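Putative ABC transporter (Thermobispora bispora, PDB 4PE6) probably serves as the solute-binding component of an ABC transporter, perhaps for sugars, and here holds a four-carbon sugar acid, (2R,3S)-2,3,4-trihydroxybutanoic acid. Local coordinates at residues K108-D113 / L268-D273; P97-A102 / P119-L124; A72-L77 / D83-N88; R278-Q283 / E316-Q321. All coordinates share one frame; numbering follows the deposited sequence.

Contact 1. Residues K108-D113 / L268-D273; sequences KVVVFD and LWAALD. With LTH ((2R,3S)-2,3,4-trihydroxybutanoic acid), chain C.
In the alpha/beta fold of a periplasmic binding protein, helix 263-275 lies against one face of the sheet at strand 108-112, and Val110 meets it through Ala270 and Ala271. The strand sends Val110 toward the helix, where its CG2 methyl stands 4.3 Å from CB of Ala271 and 4.4 Å from CB of Ala270. Two alanines suit a helix lying so near a strand: the CA atoms of Val110 and Ala271 are 6.7 Å apart, while the branched valine fills the strand side with a compact apolar group. Just past the strand, Asp113 enters the ligand pocket. With CG anti to the backbone N (chi1 -174°), the carboxylate reaches the bound acid and uses both oxygens: O4 of LTH donates to OD1 of Asp113 at 2.5 Å, and O2 of LTH donates to OD2 of Asp113 at 2.6 Å. NE2 of Gln263 is also bonded to OD1. Gripping two hydroxyls with one acidic group suits a polyol ligand, and this second-shell amide probably helps fix the carboxylate's rotation.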
loop_
_atom_site.group_PDB
_atom_site.type_symbol
_atom_site.label_atom_id
_atom_site.label_comp_id
_atom_site.label_asym_id
_atom_site.label_seq_id
_atom_site.Cartn_x
_atom_site.Cartn_y
_atom_site.Cartn_z
ATOM N N LYS A 108 -20.440 -5.367 -10.079
ATOM C CA LYS A 108 -19.148 -6.035 -10.160
ATOM C C LYS A 108 -18.280 -5.482 -9.040
ATOM O O LYS A 108 -18.172 -4.250 -8.871
ATOM C CB LYS A 108 -18.456 -5.789 -11.523
ATOM C CG LYS A 108 -19.131 -6.412 -12.735
ATOM C CD LYS A 108 -19.424 -7.886 -12.470
ATOM C CE LYS A 108 -19.493 -8.731 -13.716
ATOM N NZ LYS A 108 -20.839 -8.838 -14.287
ATOM N N VAL A 109 -17.649 -6.366 -8.282
ATOM C CA VAL A 109 -16.897 -5.936 -7.111
ATOM C C VAL A 109 -15.452 -6.359 -7.238
ATOM O O VAL A 109 -15.158 -7.539 -7.382
ATOM C CB VAL A 109 -17.523 -6.501 -5.811
ATOM C CG1 VAL A 109 -16.651 -6.174 -4.613
ATOM C CG2 VAL A 109 -18.929 -5.954 -5.631
ATOM N N VAL A 110 -14.555 -5.374 -7.230
ATOM C CA VAL A 110 -13.132 -5.611 -7.172
ATOM C C VAL A 110 -12.609 -5.132 -5.836
ATOM O O VAL A 110 -12.640 -3.924 -5.519
ATOM C CB VAL A 110 -12.383 -4.881 -8.306
ATOM C CG1 VAL A 110 -10.906 -5.200 -8.253
ATOM C CG2 VAL A 110 -12.971 -5.253 -9.662
ATOM N N VAL A 111 -12.172 -6.089 -5.026
ATOM C CA VAL A 111 -11.448 -5.784 -3.815
ATOM C C VAL A 111 -9.987 -5.606 -4.204
ATOM O O VAL A 111 -9.411 -6.469 -4.874
ATOM C CB VAL A 111 -11.591 -6.927 -2.809
ATOM C CG1 VAL A 111 -10.612 -6.767 -1.647
ATOM C CG2 VAL A 111 -13.038 -7.025 -2.327
ATOM N N PHE A 112 -9.378 -4.497 -3.810
ATOM C CA PHE A 112 -7.988 -4.263 -4.156
ATOM C C PHE A 112 -7.145 -3.882 -2.957
ATOM O O PHE A 112 -7.670 -3.483 -1.920
ATOM C CB PHE A 112 -7.812 -3.260 -5.313
ATOM C CG PHE A 112 -8.114 -1.847 -4.935
ATOM C CD1 PHE A 112 -9.418 -1.405 -4.909
ATOM C CD2 PHE A 112 -7.102 -0.981 -4.567
ATOM C CE1 PHE A 112 -9.717 -0.085 -4.570
ATOM C CE2 PHE A 112 -7.387 0.315 -4.211
ATOM C CZ PHE A 112 -8.687 0.762 -4.205
ATOM N N ASP A 113 -5.837 -4.040 -3.109
ATOM C CA ASP A 113 -4.864 -3.805 -2.052
ATOM C C ASP A 113 -5.227 -4.564 -0.787
ATOM O O ASP A 113 -5.049 -4.065 0.334
ATOM C CB ASP A 113 -4.758 -2.296 -1.765
ATOM C CG ASP A 113 -3.653 -1.961 -0.780
ATOM O OD1 ASP A 113 -2.550 -2.504 -0.941
ATOM O OD2 ASP A 113 -3.894 -1.145 0.154
ATOM N N LEU A 268 -9.586 -0.338 -11.616
ATOM C CA LEU A 268 -10.468 0.330 -12.578
ATOM C C LEU A 268 -10.504 -0.445 -13.898
ATOM O O LEU A 268 -11.574 -0.682 -14.455
ATOM C CB LEU A 268 -9.971 1.757 -12.838
ATOM C CG LEU A 268 -10.647 2.586 -13.924
ATOM C CD1 LEU A 268 -12.129 2.746 -13.666
ATOM C CD2 LEU A 268 -9.972 3.937 -14.075
ATOM N N TRP A 269 -9.332 -0.803 -14.417
ATOM C CA TRP A 269 -9.263 -1.539 -15.685
ATOM C C TRP A 269 -9.878 -2.920 -15.550
ATOM O O TRP A 269 -10.606 -3.359 -16.430
ATOM C CB TRP A 269 -7.841 -1.637 -16.216
ATOM C CG TRP A 269 -7.231 -0.274 -16.509
ATOM C CD1 TRP A 269 -6.048 0.191 -16.056
ATOM C CD2 TRP A 269 -7.797 0.773 -17.302
ATOM N NE1 TRP A 269 -5.821 1.471 -16.516
ATOM C CE2 TRP A 269 -6.888 1.860 -17.270
ATOM C CE3 TRP A 269 -8.983 0.905 -18.035
ATOM C CZ2 TRP A 269 -7.121 3.058 -17.951
ATOM C CZ3 TRP A 269 -9.206 2.092 -18.740
ATOM C CH2 TRP A 269 -8.284 3.165 -18.668
ATOM N N ALA A 270 -9.613 -3.592 -14.440
ATOM C CA ALA A 270 -10.299 -4.853 -14.153
ATOM C C ALA A 270 -11.825 -4.706 -14.190
ATOM O O ALA A 270 -12.528 -5.493 -14.818
ATOM C CB ALA A 270 -9.849 -5.402 -12.808
ATOM N N ALA A 271 -12.344 -3.687 -13.515
ATOM C CA ALA A 271 -13.784 -3.461 -13.489
ATOM C C ALA A 271 -14.357 -3.266 -14.891
ATOM O O ALA A 271 -15.409 -3.829 -15.208
ATOM C CB ALA A 271 -14.133 -2.282 -12.588
ATOM N N LEU A 272 -13.682 -2.470 -15.719
ATOM C CA LEU A 272 -14.173 -2.199 -17.047
ATOM C C LEU A 272 -14.161 -3.475 -17.900
ATOM O O LEU A 272 -15.075 -3.690 -18.676
ATOM C CB LEU A 272 -13.354 -1.121 -17.742
ATOM C CG LEU A 272 -13.424 0.267 -17.115
ATOM C CD1 LEU A 272 -12.653 1.242 -17.997
ATOM C CD2 LEU A 272 -14.843 0.748 -16.920
ATOM N N ASP A 273 -13.166 -4.324 -17.713
ATOM C CA ASP A 273 -13.121 -5.594 -18.458
ATOM C C ASP A 273 -14.241 -6.524 -17.992
ATOM O O ASP A 273 -14.905 -7.195 -18.807
ATOM C CB ASP A 273 -11.739 -6.248 -18.360
ATOM C CG ASP A 273 -10.753 -5.697 -19.423
ATOM O OD1 ASP A 273 -11.176 -4.866 -20.254
ATOM O OD2 ASP A 273 -9.573 -6.094 -19.449
HETATM O O1 LTH C . 0.310 1.863 3.035
HETATM C C1 LTH C . -0.937 1.572 2.923
HETATM O O LTH C . -1.893 2.270 3.323
HETATM C C2 LTH C . -1.320 0.291 2.143
HETATM O O2 LTH C . -2.755 0.082 2.156
HETATM C C3 LTH C . -0.676 -0.945 2.734
HETATM O O3 LTH C . -1.073 -1.093 4.096
HETATM C C4 LTH C . -1.156 -2.182 1.948
HETATM O O4 LTH C . -0.632 -2.030 0.603
#

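Contact 2. Residues P97-A102 / P119-L124; sequences PVIQQA and PCAYIL
Cys120 turns its CB toward helix 96-104, and that carbon lies 4.1 Å from OE1 of Gln100. One bond further, SG is placed between the backbone N and the carbonyl carbon (chi1 80°), which carries it to Ile99: it stands 3.6 Å from the carbonyl O of Ile99 and 3.7 Å from CG2 of Ile99. The sulfur then continues into a disulfide with SG of Cys103, near the end of the same helix. Helix 96-104 is the helix of the beta-alpha-beta crossover from strand 84-88 to strand 108-112 in this alpha/beta fold, and the disulfide ties it to the loop entering the neighbouring parallel strand 122-126. Beside the sulfur, the beta-branched Ile99 offers the same CG2 to CB of Ala121 at 4.1 Å, a small side chain suiting a position that faces Ile99. At the more exposed side one water donates to OE1 of Gln100 at 2.8 Å and accepts from N of Cys120 at 2.9 Å, while NE2 of Gln100 is held by OD1 of Asp104.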
loop_
_atom_site.group_PDB
_atom_site.type_symbol
_atom_site.label_atom_id
_atom_site.label_comp_id
_atom_site.label_asym_id
_atom_site.label_seq_id
_atom_site.Cartn_x
_atom_site.Cartn_y
_atom_site.Cartn_z
ATOM N N PRO A 97 -20.742 -9.152 4.240
ATOM C CA PRO A 97 -22.178 -9.087 3.923
ATOM C C PRO A 97 -22.517 -7.991 2.904
ATOM O O PRO A 97 -23.273 -8.232 1.978
ATOM C CB PRO A 97 -22.825 -8.822 5.287
ATOM C CG PRO A 97 -21.880 -9.472 6.262
ATOM C CD PRO A 97 -20.511 -9.194 5.695
ATOM N N VAL A 98 -21.940 -6.803 3.039
ATOM C CA VAL A 98 -22.296 -5.736 2.115
ATOM C C VAL A 98 -21.705 -5.996 0.742
ATOM O O VAL A 98 -22.283 -5.585 -0.260
ATOM C CB VAL A 98 -21.947 -4.325 2.636
ATOM C CG1 VAL A 98 -20.459 -4.035 2.536
ATOM C CG2 VAL A 98 -22.750 -3.275 1.876
ATOM N N ILE A 99 -20.576 -6.699 0.692
ATOM C CA ILE A 99 -19.996 -7.093 -0.595
ATOM C C ILE A 99 -20.968 -8.033 -1.282
ATOM O O ILE A 99 -21.255 -7.878 -2.466
ATOM C CB ILE A 99 -18.572 -7.676 -0.445
ATOM C CG1 ILE A 99 -17.580 -6.538 -0.142
ATOM C CG2 ILE A 99 -18.146 -8.428 -1.694
ATOM C CD1 ILE A 99 -16.188 -7.009 0.252
ATOM N N GLN A 100 -21.512 -8.988 -0.537
ATOM C CA GLN A 100 -22.487 -9.898 -1.120
ATOM C C GLN A 100 -23.763 -9.159 -1.528
ATOM O O GLN A 100 -24.385 -9.505 -2.524
ATOM C CB GLN A 100 -22.792 -11.041 -0.165
ATOM C CG GLN A 100 -23.677 -12.130 -0.766
ATOM C CD GLN A 100 -23.001 -12.852 -1.902
ATOM O OE1 GLN A 100 -21.958 -13.464 -1.713
ATOM N NE2 GLN A 100 -23.581 -12.778 -3.093
ATOM N N GLN A 101 -24.141 -8.126 -0.771
ATOM C CA GLN A 101 -25.301 -7.312 -1.105
ATOM C C GLN A 101 -25.081 -6.596 -2.441
ATOM O O GLN A 101 -25.984 -6.540 -3.298
ATOM C CB GLN A 101 -25.580 -6.298 0.026
ATOM C CG GLN A 101 -26.760 -5.366 -0.233
ATOM C CD GLN A 101 -26.912 -4.283 0.813
ATOM O OE1 GLN A 101 -26.544 -4.464 1.973
ATOM N NE2 GLN A 101 -27.470 -3.143 0.403
ATOM N N ALA A 102 -23.884 -6.042 -2.620
ATOM C CA ALA A 102 -23.518 -5.408 -3.870
ATOM C C ALA A 102 -23.611 -6.394 -5.039
ATOM O O ALA A 102 -24.204 -6.083 -6.058
ATOM C CB ALA A 102 -22.119 -4.810 -3.783
ATOM N N PRO A 119 -16.417 -14.335 -1.694
ATOM C CA PRO A 119 -16.469 -15.204 -2.874
ATOM C C PRO A 119 -16.933 -14.556 -4.163
ATOM O O PRO A 119 -16.482 -14.942 -5.224
ATOM C CB PRO A 119 -17.471 -16.307 -2.461
ATOM C CG PRO A 119 -17.409 -16.348 -0.980
ATOM C CD PRO A 119 -17.123 -14.934 -0.540
ATOM N N CYS A 120 -17.830 -13.587 -4.071
ATOM C CA CYS A 120 -18.369 -12.936 -5.257
ATOM C C CYS A 120 -17.430 -11.855 -5.821
ATOM O O CYS A 120 -17.605 -11.424 -6.939
ATOM C CB CYS A 120 -19.739 -12.342 -4.946
ATOM S SG CYS A 120 -19.739 -10.753 -4.085
ATOM N N ALA A 121 -16.443 -11.433 -5.042
ATOM C CA ALA A 121 -15.537 -10.356 -5.447
ATOM C C ALA A 121 -14.322 -10.896 -6.165
ATOM O O ALA A 121 -13.914 -12.053 -5.959
ATOM C CB ALA A 121 -15.094 -9.564 -4.229
ATOM N N TYR A 122 -13.736 -10.050 -6.997
ATOM C CA TYR A 122 -12.431 -10.286 -7.582
ATOM C C TYR A 122 -11.359 -9.582 -6.749
ATOM O O TYR A 122 -11.509 -8.408 -6.377
ATOM C CB TYR A 122 -12.410 -9.761 -9.024
ATOM C CG TYR A 122 -13.323 -10.548 -9.952
ATOM C CD1 TYR A 122 -14.687 -10.302 -9.997
ATOM C CD2 TYR A 122 -12.813 -11.582 -10.764
ATOM C CE1 TYR A 122 -15.529 -11.033 -10.820
ATOM C CE2 TYR A 122 -13.642 -12.301 -11.603
ATOM C CZ TYR A 122 -14.989 -12.023 -11.632
ATOM O OH TYR A 122 -15.802 -12.762 -12.466
ATOM N N ILE A 123 -10.287 -10.304 -6.446
ATOM C CA ILE A 123 -9.179 -9.778 -5.653
ATOM C C ILE A 123 -7.983 -9.351 -6.544
ATOM O O ILE A 123 -7.457 -10.145 -7.353
ATOM C CB ILE A 123 -8.699 -10.809 -4.617
ATOM C CG1 ILE A 123 -9.621 -10.872 -3.379
ATOM C CG2 ILE A 123 -7.312 -10.425 -4.098
ATOM C CD1 ILE A 123 -11.108 -10.980 -3.636
ATOM N N LEU A 124 -7.525 -8.116 -6.350
ATOM C CA LEU A 124 -6.340 -7.610 -7.021
ATOM C C LEU A 124 -5.443 -7.016 -5.956
ATOM O O LEU A 124 -5.778 -6.007 -5.353
ATOM C CB LEU A 124 -6.700 -6.555 -8.061
ATOM C CG LEU A 124 -5.549 -6.171 -9.006
ATOM C CD1 LEU A 124 -6.132 -5.660 -10.311
ATOM C CD2 LEU A 124 -4.580 -5.132 -8.405
HETATM O O HOH W 1 -19.285 -12.690 -1.757
#

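Contact 3. Residues A72-L77 / D83-N88; sequences AQIKSL and DALLIN
Helix 72-77 and strand 84-88 run nearly antiparallel, their axes 11.0 Å apart at closest approach and their directions 165° apart, as expected where a helix returns to feed the next parallel strand of a beta-alpha-beta unit. The space between them is filled by aliphatic side chains. Ile74 points toward the strand and divides its work between two branches. Its CG2, anti to the backbone N, touches CD2 of Leu85 at 3.7 Å, and the two side chains meet at about a right angle. The longer branch of Ile74, extended at chi2 (177°), carries CD1 to within 4.1 Å of CD1 of Ile87, again with the side chains roughly perpendicular. One turn further along the helix, Leu77 brings CD1 to 4.2 Å from CD1 of Leu85, so the fork of Leu85 serves both helix residues, one methyl for each. Branched aliphatic residues suit this interior, since Ile74 and Leu85 can each give their two branches to separate partners without needing a polar one. Helix 96-104 flanks the site, with Val98 against Ile74 and Ile99 against Ile87; strand 20-25 adjoins on the sheet, where Ala22 touches Leu85; and helix 263-275 packs on Ala84 and Leu86, which face the other way.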
loop_
_atom_site.group_PDB
_atom_site.type_symbol
_atom_site.label_atom_id
_atom_site.label_comp_id
_atom_site.label_asym_id
_atom_site.label_seq_id
_atom_site.Cartn_x
_atom_site.Cartn_y
_atom_site.Cartn_z
ATOM N N ALA A 72 -21.425 1.345 6.161
ATOM C CA ALA A 72 -22.492 2.330 5.944
ATOM C C ALA A 72 -22.279 3.101 4.647
ATOM O O ALA A 72 -23.208 3.294 3.879
ATOM C CB ALA A 72 -22.588 3.310 7.114
ATOM N N GLN A 73 -21.052 3.540 4.403
ATOM C CA GLN A 73 -20.769 4.278 3.179
ATOM C C GLN A 73 -21.030 3.458 1.912
ATOM O O GLN A 73 -21.520 3.984 0.910
ATOM C CB GLN A 73 -19.343 4.796 3.201
ATOM C CG GLN A 73 -19.119 5.910 4.203
ATOM C CD GLN A 73 -17.651 6.293 4.314
ATOM O OE1 GLN A 73 -16.752 5.474 4.071
ATOM N NE2 GLN A 73 -17.399 7.546 4.673
ATOM N N ILE A 74 -20.695 2.177 1.947
ATOM C CA ILE A 74 -20.942 1.335 0.795
ATOM C C ILE A 74 -22.452 1.222 0.520
ATOM O O ILE A 74 -22.879 1.330 -0.623
ATOM C CB ILE A 74 -20.246 -0.033 0.951
ATOM C CG1 ILE A 74 -18.726 0.169 0.912
ATOM C CG2 ILE A 74 -20.721 -1.002 -0.122
ATOM C CD1 ILE A 74 -17.893 -1.083 1.132
ATOM N N LYS A 75 -23.267 1.081 1.565
ATOM C CA LYS A 75 -24.713 1.070 1.373
ATOM C C LYS A 75 -25.217 2.377 0.750
ATOM O O LYS A 75 -26.069 2.345 -0.133
ATOM C CB LYS A 75 -25.434 0.758 2.676
ATOM C CG LYS A 75 -25.098 -0.626 3.196
ATOM C CD LYS A 75 -25.555 -0.823 4.624
ATOM C CE LYS A 75 -25.267 -2.249 5.075
ATOM N NZ LYS A 75 -25.619 -2.414 6.496
ATOM N N SER A 76 -24.682 3.526 1.164
ATOM C CA SER A 76 -25.078 4.794 0.527
ATOM C C SER A 76 -24.637 4.834 -0.946
ATOM O O SER A 76 -25.354 5.368 -1.809
ATOM C CB SER A 76 -24.570 6.016 1.304
ATOM O OG SER A 76 -25.311 6.179 2.511
ATOM N N LEU A 77 -23.480 4.252 -1.241
ATOM C CA LEU A 77 -23.022 4.146 -2.632
ATOM C C LEU A 77 -23.951 3.254 -3.452
ATOM O O LEU A 77 -24.270 3.573 -4.602
ATOM C CB LEU A 77 -21.582 3.616 -2.724
ATOM C CG LEU A 77 -20.484 4.670 -2.498
ATOM C CD1 LEU A 77 -19.142 3.998 -2.287
ATOM C CD2 LEU A 77 -20.432 5.639 -3.661
ATOM N N ASP A 83 -22.201 0.564 -11.345
ATOM C CA ASP A 83 -22.011 -0.658 -12.147
ATOM C C ASP A 83 -20.876 -1.545 -11.629
ATOM O O ASP A 83 -20.884 -2.776 -11.792
ATOM C CB ASP A 83 -21.781 -0.229 -13.593
ATOM C CG ASP A 83 -22.994 0.466 -14.160
ATOM O OD1 ASP A 83 -24.042 -0.203 -14.262
ATOM O OD2 ASP A 83 -22.929 1.681 -14.441
ATOM N N ALA A 84 -19.876 -0.899 -11.052
ATOM C CA ALA A 84 -18.763 -1.575 -10.375
ATOM C C ALA A 84 -18.394 -0.799 -9.134
ATOM O O ALA A 84 -18.530 0.445 -9.080
ATOM C CB ALA A 84 -17.554 -1.697 -11.300
ATOM N N LEU A 85 -17.901 -1.538 -8.155
ATOM C CA LEU A 85 -17.501 -1.019 -6.884
ATOM C C LEU A 85 -16.092 -1.532 -6.596
ATOM O O LEU A 85 -15.852 -2.756 -6.599
ATOM C CB LEU A 85 -18.489 -1.495 -5.807
ATOM C CG LEU A 85 -18.151 -1.089 -4.382
ATOM C CD1 LEU A 85 -18.173 0.434 -4.208
ATOM C CD2 LEU A 85 -19.118 -1.784 -3.417
ATOM N N LEU A 86 -15.153 -0.606 -6.423
ATOM C CA LEU A 86 -13.776 -0.943 -6.063
ATOM C C LEU A 86 -13.588 -0.713 -4.584
ATOM O O LEU A 86 -13.947 0.367 -4.061
ATOM C CB LEU A 86 -12.778 -0.077 -6.843
ATOM C CG LEU A 86 -13.069 0.119 -8.334
ATOM C CD1 LEU A 86 -11.968 0.927 -9.010
ATOM C CD2 LEU A 86 -13.254 -1.196 -9.046
ATOM N N ILE A 87 -13.036 -1.699 -3.887
ATOM C CA ILE A 87 -13.001 -1.606 -2.423
ATOM C C ILE A 87 -11.613 -1.842 -1.855
ATOM O O ILE A 87 -10.998 -2.896 -2.106
ATOM C CB ILE A 87 -13.951 -2.605 -1.731
ATOM C CG1 ILE A 87 -15.368 -2.437 -2.238
ATOM C CG2 ILE A 87 -13.855 -2.445 -0.213
ATOM C CD1 ILE A 87 -16.300 -3.515 -1.732
ATOM N N ASN A 88 -11.111 -0.864 -1.099
ATOM C CA ASN A 88 -9.958 -1.091 -0.234
ATOM C C ASN A 88 -10.510 -1.287 1.180
ATOM O O ASN A 88 -10.913 -0.321 1.880
ATOM C CB ASN A 88 -8.943 0.030 -0.317
ATOM C CG ASN A 88 -7.618 -0.316 0.365
ATOM O OD1 ASN A 88 -7.606 -0.983 1.389
ATOM N ND2 ASN A 88 -6.505 0.149 -0.202
#

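Contact 4. Residues R278-Q283 / E316-Q321; sequences RDLPKQ and ELFRQQ
Arg278 and Arg319 both keep extended chains from CG to NE, which bring their heads together across each other at about a right angle; the twist of Arg278 about NE (chi4 -113°, against 174° in Arg319) then turns its plane onto that of Arg319. They join the connection between helix 263-275 and strand 283-290 to the C-terminal helix 315-327 of this periplasmic binding protein fold. The planes are 20° apart and the centres 3.6 Å, an offset stack in which NH2 of Arg319 lies over the face of the Arg278 group. The closeness of two like charges is probably tolerated because acids flank them: NH2 of Arg319 forms a salt bridge with OD1 of Asp273, and NE of Arg278 forms one with OE1 of Glu276. The flat, delocalised arginine head suits such a place, stacking by its face while its N-H groups remain available at the rim. Deeper in, Leu280 and Phe318 come from opposite directions beside Ala270, an apolar pair under the charged one; CD2 of Leu280 approaches the ring obliquely, 4.2 Å from CZ of Phe318.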
loop_
_atom_site.group_PDB
_atom_site.type_symbol
_atom_site.label_atom_id
_atom_site.label_comp_id
_atom_site.label_asym_id
_atom_site.label_seq_id
_atom_site.Cartn_x
_atom_site.Cartn_y
_atom_site.Cartn_z
ATOM N N ARG A 278 -15.689 -9.904 -19.874
ATOM C CA ARG A 278 -14.416 -10.604 -19.911
ATOM C C ARG A 278 -14.187 -11.345 -18.615
ATOM O O ARG A 278 -14.646 -10.934 -17.562
ATOM C CB ARG A 278 -13.255 -9.651 -20.149
ATOM C CG ARG A 278 -13.273 -8.973 -21.502
ATOM C CD ARG A 278 -12.042 -8.102 -21.643
ATOM N NE ARG A 278 -12.043 -7.443 -22.938
ATOM C CZ ARG A 278 -11.185 -7.661 -23.928
ATOM N NH1 ARG A 278 -10.172 -8.508 -23.813
ATOM N NH2 ARG A 278 -11.347 -6.989 -25.054
ATOM N N ASP A 279 -13.443 -12.433 -18.714
ATOM C CA ASP A 279 -13.164 -13.278 -17.573
ATOM C C ASP A 279 -11.852 -12.848 -16.991
ATOM O O ASP A 279 -10.902 -12.619 -17.724
ATOM C CB ASP A 279 -13.086 -14.747 -17.990
ATOM C CG ASP A 279 -14.440 -15.317 -18.330
ATOM O OD1 ASP A 279 -15.446 -14.690 -17.946
ATOM O OD2 ASP A 279 -14.506 -16.373 -18.972
ATOM N N LEU A 280 -11.815 -12.726 -15.674
ATOM C CA LEU A 280 -10.582 -12.469 -14.958
ATOM C C LEU A 280 -10.421 -13.564 -13.914
ATOM O O LEU A 280 -11.403 -14.096 -13.435
ATOM C CB LEU A 280 -10.649 -11.101 -14.253
ATOM C CG LEU A 280 -10.706 -9.832 -15.110
ATOM C CD1 LEU A 280 -10.797 -8.608 -14.190
ATOM C CD2 LEU A 280 -9.506 -9.723 -16.055
ATOM N N PRO A 281 -9.177 -13.886 -13.535
ATOM C CA PRO A 281 -8.981 -14.712 -12.356
ATOM C C PRO A 281 -9.555 -14.056 -11.101
ATOM O O PRO A 281 -9.444 -12.835 -10.936
ATOM C CB PRO A 281 -7.448 -14.824 -12.235
ATOM C CG PRO A 281 -6.896 -14.353 -13.529
ATOM C CD PRO A 281 -7.910 -13.409 -14.106
ATOM N N LYS A 282 -10.148 -14.859 -10.222
ATOM C CA LYS A 282 -10.708 -14.351 -8.974
ATOM C C LYS A 282 -9.634 -13.746 -8.077
ATOM O O LYS A 282 -9.947 -12.932 -7.201
ATOM C CB LYS A 282 -11.427 -15.462 -8.179
ATOM C CG LYS A 282 -12.637 -16.091 -8.864
ATOM C CD LYS A 282 -13.818 -15.136 -9.039
ATOM C CE LYS A 282 -14.587 -14.943 -7.736
ATOM N NZ LYS A 282 -15.856 -14.192 -7.947
ATOM N N GLN A 283 -8.394 -14.199 -8.251
ATOM C CA GLN A 283 -7.267 -13.692 -7.468
ATOM C C GLN A 283 -6.152 -13.279 -8.417
ATOM O O GLN A 283 -5.744 -14.053 -9.272
ATOM C CB GLN A 283 -6.783 -14.742 -6.466
ATOM C CG GLN A 283 -5.801 -14.182 -5.433
ATOM C CD GLN A 283 -4.406 -13.944 -5.996
ATOM O OE1 GLN A 283 -3.936 -14.696 -6.848
ATOM N NE2 GLN A 283 -3.745 -12.883 -5.530
ATOM N N GLU A 316 -3.910 -1.560 -21.496
ATOM C CA GLU A 316 -3.083 -2.563 -22.165
ATOM C C GLU A 316 -2.060 -3.242 -21.229
ATOM O O GLU A 316 -1.912 -4.472 -21.243
ATOM C CB GLU A 316 -2.376 -1.948 -23.397
ATOM C CG GLU A 316 -2.151 -2.948 -24.521
ATOM C CD GLU A 316 -3.410 -3.744 -24.859
ATOM O OE1 GLU A 316 -4.422 -3.126 -25.270
ATOM O OE2 GLU A 316 -3.399 -4.990 -24.695
ATOM N N LEU A 317 -1.370 -2.452 -20.403
ATOM C CA LEU A 317 -0.424 -3.036 -19.437
ATOM C C LEU A 317 -1.157 -3.902 -18.424
ATOM O O LEU A 317 -0.672 -4.965 -18.059
ATOM C CB LEU A 317 0.416 -1.966 -18.722
ATOM C CG LEU A 317 1.502 -1.303 -19.582
ATOM C CD1 LEU A 317 2.163 -0.161 -18.813
ATOM C CD2 LEU A 317 2.554 -2.308 -20.051
ATOM N N PHE A 318 -2.335 -3.455 -17.995
ATOM C CA PHE A 318 -3.190 -4.277 -17.136
ATOM C C PHE A 318 -3.450 -5.657 -17.751
ATOM O O PHE A 318 -3.191 -6.680 -17.124
ATOM C CB PHE A 318 -4.521 -3.584 -16.847
ATOM C CG PHE A 318 -5.543 -4.499 -16.248
ATOM C CD1 PHE A 318 -5.455 -4.863 -14.925
ATOM C CD2 PHE A 318 -6.563 -5.030 -17.025
ATOM C CE1 PHE A 318 -6.367 -5.741 -14.366
ATOM C CE2 PHE A 318 -7.480 -5.904 -16.473
ATOM C CZ PHE A 318 -7.391 -6.251 -15.140
ATOM N N ARG A 319 -3.958 -5.665 -18.983
ATOM C CA ARG A 319 -4.269 -6.908 -19.689
ATOM C C ARG A 319 -3.054 -7.815 -19.851
ATOM O O ARG A 319 -3.168 -9.038 -19.694
ATOM C CB ARG A 319 -4.922 -6.618 -21.047
ATOM C CG ARG A 319 -6.391 -6.248 -20.918
ATOM C CD ARG A 319 -6.968 -5.810 -22.248
ATOM N NE ARG A 319 -8.362 -5.399 -22.127
ATOM C CZ ARG A 319 -9.065 -4.862 -23.117
ATOM N NH1 ARG A 319 -8.510 -4.662 -24.301
ATOM N NH2 ARG A 319 -10.336 -4.526 -22.923
ATOM N N GLN A 320 -1.898 -7.221 -20.148
ATOM C CA GLN A 320 -0.645 -7.977 -20.217
ATOM C C GLN A 320 -0.367 -8.713 -18.924
ATOM O O GLN A 320 0.005 -9.881 -18.939
ATOM C CB GLN A 320 0.548 -7.065 -20.504
ATOM C CG GLN A 320 0.686 -6.605 -21.941
ATOM C CD GLN A 320 1.887 -5.683 -22.111
ATOM O OE1 GLN A 320 2.919 -5.851 -21.440
ATOM N NE2 GLN A 320 1.761 -4.697 -22.997
ATOM N N GLN A 321 -0.506 -8.013 -17.799
ATOM C CA GLN A 321 -0.251 -8.625 -16.490
ATOM C C GLN A 321 -1.246 -9.733 -16.197
ATOM O O GLN A 321 -0.864 -10.768 -15.655
ATOM C CB GLN A 321 -0.272 -7.585 -15.354
ATOM C CG GLN A 321 -0.186 -8.179 -13.945
ATOM C CD GLN A 321 1.210 -8.641 -13.542
ATOM O OE1 GLN A 321 2.209 -8.233 -14.132
ATOM N NE2 GLN A 321 1.280 -9.484 -12.509
#

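How the contacts relate
Strands 84-88, 108-112 and 122-126 are neighbours in one sheet, so contacts 3, 1 and 2 follow one another across it. Contacts 2 and 3, with centres about 10 Å apart, share one face through their helices, whereas helix 263-275 of contact 1 packs on the other. Backbone bonds sew the strands together, as from N of Ile87 to O of Val110 (2.8 Å). Contact 4 continues outward from contact 1: CZ of Phe318 lies 3.4 Å from CA of Ala270. It also reaches contact 2, N of Ile123 approaching O of Lys282 at 2.8 Å. The ligand is held directly in contact 1 by Asp113, whose OD2 also takes a hydrogen bond from ND2 of Asn88 in contact 3.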